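Side-chain contacts in StAR-related lipid transfer protein 5 (Homo sapiens, PDB 2R55), which probably binds cholesterol or other sterols and carries them within the cell, as a member of the START family of lipid transfer proteins: residues A[192-197]-A[212-217]; A[46-51]-A[56-61]. All blocks are in the same frame, centred on the assembly; numbering follows the deposited sequence.

Contact 1: A[192-197]-A[212-217]; sequences TFFHTD and PRSMTR
A Met-aromatic contact between Phe194 and Met215 joins the last long strand of the START fold, 188-197, to the C-terminal helix 204-227, which packs against the concave side of the curved sheet in this family. The axes of the segments 192-194 and 212-217 pass 10.2 Å apart at 148°, and side chains bridge that distance. Met215 starts with CG anti to its backbone N (chi1 -173°), then bends at both following torsions, which carries the thioether over the Phe194 ring. Met215 SD sits 4.1 Å from the centroid of the Phe194 ring, only 8° off the normal. The methyl CE of Met215 lies over the same ring, displaced toward its rim and 3.8 Å from Phe194 CG, adding a CH-pi contact. Met215 CE also comes within 3.7 Å of Thr192 O, at the strand backbone. Replacing Phe194 with an alanine would probably open a gap beside the helix and leave the Met215 thioether without its aromatic partner and less restrained in its rotation. Phe218, further along the helix, meets the Phe194 ring edge-to-face. Backbone bonds of Thr192 and Phe194 to strand 67-75, and of Phe193 to strand 167-180, fix this strand between its two sheet neighbours.

Contact 2: A[46-51]-A[56-61]; sequences KICREG and VSWRPS
Lys46 and Trp58 form an antiparallel hydrogen-bonded pair in the hairpin of strands 46-49 and 54-60, with Lys46 N reaching Trp58 O at 2.9 Å and Trp58 N returning to Lys46 O. Ile47 and Ser57 follow as a non-hydrogen-bonded pair, their CA atoms just 4.0 Å apart. A classic beta bulge then sets both Cys48 and Arg49 opposite Val56. Cys48 N donates to Val56 O at 2.9 Å, Arg49 N makes only a weak bond to the same oxygen, and Val56 N closes the pairing on Arg49 O. The extra residue shifts the register by one and gives Cys48 a psi of -68°, well away from extended strand values. Cys48 CB packs 3.6 Å from Val56 CG2, while Cys48 SG lies near the plane of the Trp58 indole, at the edge of the five-membered ring and 3.5 Å from Trp58 CD1. With CG between its backbone N and carbonyl carbon (chi1 67°), Trp58 swings its indole back toward the partner strand, where Lys46 CB covers one face near the rim. Arg49 runs beside Val56, with Arg49 CG 3.7 Å from Val56 CG2; its NH2 hydrogen-bonds Thr216 OG1 on helix 204-227, and Lys46 NZ turns back to Gly44 O. The chemistry is therefore divided: main-chain bonds set the register, the thiol, the valine methyl and the indole edge make a small apolar patch beside the bulge, and the lysine and arginine send their charged ends to partners beyond the hairpin.

Overall arrangement
Contact 1 lies deep in the fold, its centre about 8 Å from the centre of the chain, and joins helix to sheet through sulfur and aromatic carbon with no hydrogen bond between its segments. Contact 2, its centre about 16 Å from the centre of the chain and only partly buried, is strand pairing held chiefly by backbone hydrogen bonds. Both reach the same sheet, with strand 67-75 running between 54-60 and 188-197. Helix 204-227 touches both: Met215 CG packs 3.5 Å from Val56 CG1, and the arginine of the bulge also reaches this helix. Near the C-terminal ends of strands 188-197 and 54-60, His195 NE2 and Ser61 OG make a probable hydrogen bond that also joins the contacts.

Contact 1: A[192-197]-A[212-217]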
loop_
_atom_site.group_PDB
_atom_site.type_symbol
_atom_site.label_atom_id
_atom_site.label_comp_id
_atom_site.label_asym_id
_atom_site.label_seq_id
_atom_site.Cartn_x
_atom_site.Cartn_y
_atom_site.Cartn_z
ATOM N N THR A 192 -3.611 -5.799 -3.719
ATOM C CA THR A 192 -2.997 -4.578 -3.231
ATOM C C THR A 192 -2.820 -3.597 -4.371
ATOM O O THR A 192 -2.517 -3.993 -5.508
ATOM C CB THR A 192 -1.599 -4.808 -2.638
ATOM O OG1 THR A 192 -0.702 -5.195 -3.683
ATOM C CG2 THR A 192 -1.593 -5.871 -1.549
ATOM N N PHE A 193 -2.976 -2.310 -4.050
ATOM C CA PHE A 193 -2.767 -1.252 -5.009
ATOM C C PHE A 193 -1.688 -0.306 -4.535
ATOM O O PHE A 193 -1.767 0.227 -3.431
ATOM C CB PHE A 193 -4.068 -0.494 -5.254
ATOM C CG PHE A 193 -5.146 -1.350 -5.796
ATOM C CD1 PHE A 193 -5.212 -1.617 -7.149
ATOM C CD2 PHE A 193 -6.067 -1.941 -4.946
ATOM C CE1 PHE A 193 -6.194 -2.437 -7.649
ATOM C CE2 PHE A 193 -7.054 -2.767 -5.444
ATOM C CZ PHE A 193 -7.122 -3.011 -6.799
ATOM N N PHE A 194 -0.680 -0.122 -5.383
ATOM C CA PHE A 194 0.358 0.884 -5.189
ATOM C C PHE A 194 0.024 2.041 -6.098
ATOM O O PHE A 194 -0.206 1.850 -7.294
ATOM C CB PHE A 194 1.715 0.296 -5.560
ATOM C CG PHE A 194 2.280 -0.608 -4.515
ATOM C CD1 PHE A 194 1.551 -0.906 -3.362
ATOM C CD2 PHE A 194 3.517 -1.193 -4.689
ATOM C CE1 PHE A 194 2.082 -1.744 -2.389
ATOM C CE2 PHE A 194 4.045 -2.035 -3.717
ATOM C CZ PHE A 194 3.328 -2.308 -2.573
ATOM N N HIS A 195 -0.031 3.239 -5.536
ATOM C CA HIS A 195 -0.520 4.396 -6.277
ATOM C C HIS A 195 0.360 5.548 -5.923
ATOM O O HIS A 195 -0.091 6.568 -5.404
ATOM C CB HIS A 195 -1.936 4.714 -5.830
ATOM C CG HIS A 195 -2.768 5.386 -6.875
ATOM N ND1 HIS A 195 -4.139 5.454 -6.790
ATOM C CD2 HIS A 195 -2.429 6.004 -8.032
ATOM C CE1 HIS A 195 -4.607 6.097 -7.845
ATOM N NE2 HIS A 195 -3.592 6.440 -8.613
ATOM N N THR A 196 1.636 5.375 -6.197
ATOM C CA THR A 196 2.652 6.176 -5.541
ATOM C C THR A 196 3.195 7.226 -6.459
ATOM O O THR A 196 3.482 6.942 -7.617
ATOM C CB THR A 196 3.769 5.269 -5.112
ATOM O OG1 THR A 196 3.254 4.373 -4.127
ATOM C CG2 THR A 196 4.950 6.060 -4.547
ATOM N N ASP A 197 3.317 8.441 -5.945
ATOM C CA ASP A 197 4.089 9.469 -6.638
ATOM C C ASP A 197 5.417 9.632 -5.921
ATOM O O ASP A 197 5.513 10.287 -4.881
ATOM C CB ASP A 197 3.349 10.798 -6.674
ATOM C CG ASP A 197 4.095 11.853 -7.443
ATOM O OD1 ASP A 197 5.075 11.520 -8.144
ATOM O OD2 ASP A 197 3.703 13.035 -7.361
ATOM N N PRO A 212 6.544 -2.441 -10.785
ATOM C CA PRO A 212 6.258 -3.859 -11.024
ATOM C C PRO A 212 7.051 -4.760 -10.080
ATOM O O PRO A 212 6.465 -5.545 -9.317
ATOM C CB PRO A 212 6.744 -4.081 -12.455
ATOM C CG PRO A 212 6.725 -2.755 -13.089
ATOM C CD PRO A 212 6.727 -1.697 -12.041
ATOM N N ARG A 213 8.372 -4.602 -10.120
ATOM C CA ARG A 213 9.311 -5.385 -9.331
ATOM C C ARG A 213 9.090 -5.191 -7.846
ATOM O O ARG A 213 9.281 -6.113 -7.056
ATOM C CB ARG A 213 10.744 -4.980 -9.673
ATOM C CG ARG A 213 11.181 -5.320 -11.092
ATOM C CD ARG A 213 12.637 -5.877 -11.124
ATOM N NE ARG A 213 13.635 -4.880 -10.729
ATOM C CZ ARG A 213 14.921 -5.144 -10.480
ATOM N NH1 ARG A 213 15.407 -6.386 -10.581
ATOM N NH2 ARG A 213 15.734 -4.153 -10.125
ATOM N N SER A 214 8.677 -3.985 -7.477
ATOM C CA SER A 214 8.432 -3.640 -6.087
ATOM C C SER A 214 7.260 -4.467 -5.558
ATOM O O SER A 214 7.310 -4.973 -4.438
ATOM C CB SER A 214 8.152 -2.134 -5.966
ATOM O OG SER A 214 8.212 -1.684 -4.622
ATOM N N MET A 215 6.229 -4.631 -6.391
ATOM C CA MET A 215 5.043 -5.431 -6.036
ATOM C C MET A 215 5.309 -6.941 -5.895
ATOM O O MET A 215 4.842 -7.560 -4.948
ATOM C CB MET A 215 3.918 -5.176 -7.039
ATOM C CG MET A 215 2.573 -5.810 -6.683
ATOM S SD MET A 215 1.590 -4.835 -5.529
ATOM C CE MET A 215 1.019 -3.510 -6.573
ATOM N N THR A 216 6.044 -7.526 -6.841
ATOM C CA THR A 216 6.383 -8.961 -6.788
ATOM C C THR A 216 7.278 -9.326 -5.587
ATOM O O THR A 216 7.162 -10.420 -5.023
ATOM C CB THR A 216 7.085 -9.437 -8.064
ATOM O OG1 THR A 216 8.338 -8.751 -8.202
ATOM C CG2 THR A 216 6.206 -9.193 -9.283
ATOM N N ARG A 217 8.152 -8.393 -5.217
ATOM C CA ARG A 217 8.992 -8.493 -4.029
ATOM C C ARG A 217 8.195 -8.313 -2.744
ATOM O O ARG A 217 8.499 -8.934 -1.718
ATOM C CB ARG A 217 10.109 -7.431 -4.086
ATOM C CG ARG A 217 11.425 -7.942 -4.628
ATOM C CD ARG A 217 12.114 -6.916 -5.537
ATOM N NE ARG A 217 13.564 -7.155 -5.603
ATOM C CZ ARG A 217 14.139 -8.174 -6.246
ATOM N NH1 ARG A 217 13.401 -9.069 -6.914
ATOM N NH2 ARG A 217 15.457 -8.302 -6.218
#

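Contact 2: A[46-51]-A[56-61]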
loop_
_atom_site.group_PDB
_atom_site.type_symbol
_atom_site.label_atom_id
_atom_site.label_comp_id
_atom_site.label_asym_id
_atom_site.label_seq_id
_atom_site.Cartn_x
_atom_site.Cartn_y
_atom_site.Cartn_z
ATOM N N LYS A 46 -3.529 -3.391 -17.823
ATOM C CA LYS A 46 -2.602 -4.064 -18.750
ATOM C C LYS A 46 -1.540 -4.794 -17.949
ATOM O O LYS A 46 -0.883 -4.195 -17.100
ATOM C CB LYS A 46 -1.923 -3.080 -19.720
ATOM C CG LYS A 46 -2.788 -1.912 -20.240
ATOM C CD LYS A 46 -3.372 -2.197 -21.615
ATOM C CE LYS A 46 -4.821 -2.710 -21.540
ATOM N NZ LYS A 46 -5.832 -1.603 -21.631
ATOM N N ILE A 47 -1.362 -6.082 -18.226
ATOM C CA ILE A 47 -0.471 -6.941 -17.438
ATOM C C ILE A 47 1.027 -6.583 -17.567
ATOM O O ILE A 47 1.515 -6.310 -18.671
ATOM C CB ILE A 47 -0.716 -8.442 -17.789
ATOM C CG1 ILE A 47 -0.294 -9.360 -16.638
ATOM C CG2 ILE A 47 -0.044 -8.831 -19.106
ATOM C CD1 ILE A 47 -1.430 -9.676 -15.663
ATOM N N CYS A 48 1.745 -6.572 -16.441
ATOM C CA CYS A 48 3.203 -6.382 -16.457
ATOM C C CYS A 48 3.872 -7.744 -16.546
ATOM O O CYS A 48 4.514 -8.091 -17.539
ATOM C CB CYS A 48 3.725 -5.725 -15.173
ATOM S SG CYS A 48 2.994 -4.197 -14.610
ATOM N N ARG A 49 3.718 -8.496 -15.462
ATOM C CA ARG A 49 4.387 -9.765 -15.274
ATOM C C ARG A 49 3.513 -10.696 -14.433
ATOM O O ARG A 49 2.413 -10.322 -14.009
ATOM C CB ARG A 49 5.754 -9.545 -14.613
ATOM C CG ARG A 49 5.701 -8.612 -13.413
ATOM C CD ARG A 49 7.007 -7.857 -13.241
ATOM N NE ARG A 49 7.783 -8.347 -12.108
ATOM C CZ ARG A 49 9.089 -8.153 -11.949
ATOM N NH1 ARG A 49 9.793 -7.488 -12.865
ATOM N NH2 ARG A 49 9.703 -8.640 -10.874
ATOM N N GLU A 50 4.019 -11.910 -14.214
ATOM C CA GLU A 50 3.346 -12.926 -13.422
ATOM C C GLU A 50 4.392 -13.906 -12.876
ATOM O O GLU A 50 5.524 -13.510 -12.563
ATOM C CB GLU A 50 2.295 -13.640 -14.276
ATOM C CG GLU A 50 1.009 -13.947 -13.530
ATOM C CD GLU A 50 -0.231 -13.804 -14.406
ATOM O OE1 GLU A 50 -1.105 -14.700 -14.362
ATOM O OE2 GLU A 50 -0.338 -12.795 -15.139
ATOM N N GLY A 51 4.018 -15.177 -12.764
ATOM C CA GLY A 51 4.913 -16.188 -12.227
ATOM C C GLY A 51 4.409 -16.729 -10.906
ATOM O O GLY A 51 3.202 -16.721 -10.644
ATOM N N VAL A 56 0.963 -8.968 -11.435
ATOM C CA VAL A 56 0.858 -7.535 -11.343
ATOM C C VAL A 56 0.480 -6.939 -12.690
ATOM O O VAL A 56 0.928 -7.399 -13.741
ATOM C CB VAL A 56 2.127 -6.869 -10.692
ATOM C CG1 VAL A 56 2.703 -7.752 -9.575
ATOM C CG2 VAL A 56 3.183 -6.580 -11.712
ATOM N N SER A 57 -0.389 -5.939 -12.639
ATOM C CA SER A 57 -0.776 -5.194 -13.819
ATOM C C SER A 57 -0.860 -3.732 -13.435
ATOM O O SER A 57 -0.760 -3.399 -12.251
ATOM C CB SER A 57 -2.120 -5.694 -14.348
ATOM O OG SER A 57 -3.040 -5.891 -13.291
ATOM N N TRP A 58 -1.033 -2.860 -14.423
ATOM C CA TRP A 58 -1.023 -1.437 -14.180
ATOM C C TRP A 58 -2.101 -0.783 -15.027
ATOM O O TRP A 58 -2.725 -1.447 -15.875
ATOM C CB TRP A 58 0.365 -0.835 -14.492
ATOM C CG TRP A 58 0.688 -0.900 -15.949
ATOM C CD1 TRP A 58 1.195 -1.972 -16.628
ATOM C CD2 TRP A 58 0.474 0.128 -16.922
ATOM N NE1 TRP A 58 1.312 -1.676 -17.963
ATOM C CE2 TRP A 58 0.877 -0.392 -18.174
ATOM C CE3 TRP A 58 -0.013 1.442 -16.860
ATOM C CZ2 TRP A 58 0.811 0.361 -19.363
ATOM C CZ3 TRP A 58 -0.085 2.192 -18.049
ATOM C CH2 TRP A 58 0.329 1.644 -19.277
ATOM N N ARG A 59 -2.339 0.506 -14.771
ATOM C CA ARG A 59 -3.087 1.368 -15.676
ATOM C C ARG A 59 -2.813 2.833 -15.351
ATOM O O ARG A 59 -2.391 3.139 -14.242
ATOM C CB ARG A 59 -4.590 1.061 -15.637
ATOM C CG ARG A 59 -5.344 1.745 -14.530
ATOM C CD ARG A 59 -6.705 1.140 -14.387
ATOM N NE ARG A 59 -7.512 1.895 -13.442
ATOM C CZ ARG A 59 -8.787 1.624 -13.184
ATOM N NH1 ARG A 59 -9.382 0.616 -13.811
ATOM N NH2 ARG A 59 -9.453 2.349 -12.297
ATOM N N PRO A 60 -3.077 3.745 -16.308
ATOM C CA PRO A 60 -2.887 5.164 -15.988
ATOM C C PRO A 60 -3.759 5.569 -14.796
ATOM O O PRO A 60 -4.938 5.242 -14.757
ATOM C CB PRO A 60 -3.373 5.890 -17.256
ATOM C CG PRO A 60 -3.346 4.873 -18.326
ATOM C CD PRO A 60 -3.584 3.548 -17.680
ATOM N N SER A 61 -3.152 6.227 -13.820
ATOM C CA SER A 61 -3.863 6.854 -12.723
ATOM C C SER A 61 -4.623 8.035 -13.263
ATOM O O SER A 61 -4.162 8.653 -14.232
ATOM C CB SER A 61 -2.854 7.370 -11.713
ATOM O OG SER A 61 -3.343 8.510 -11.038
#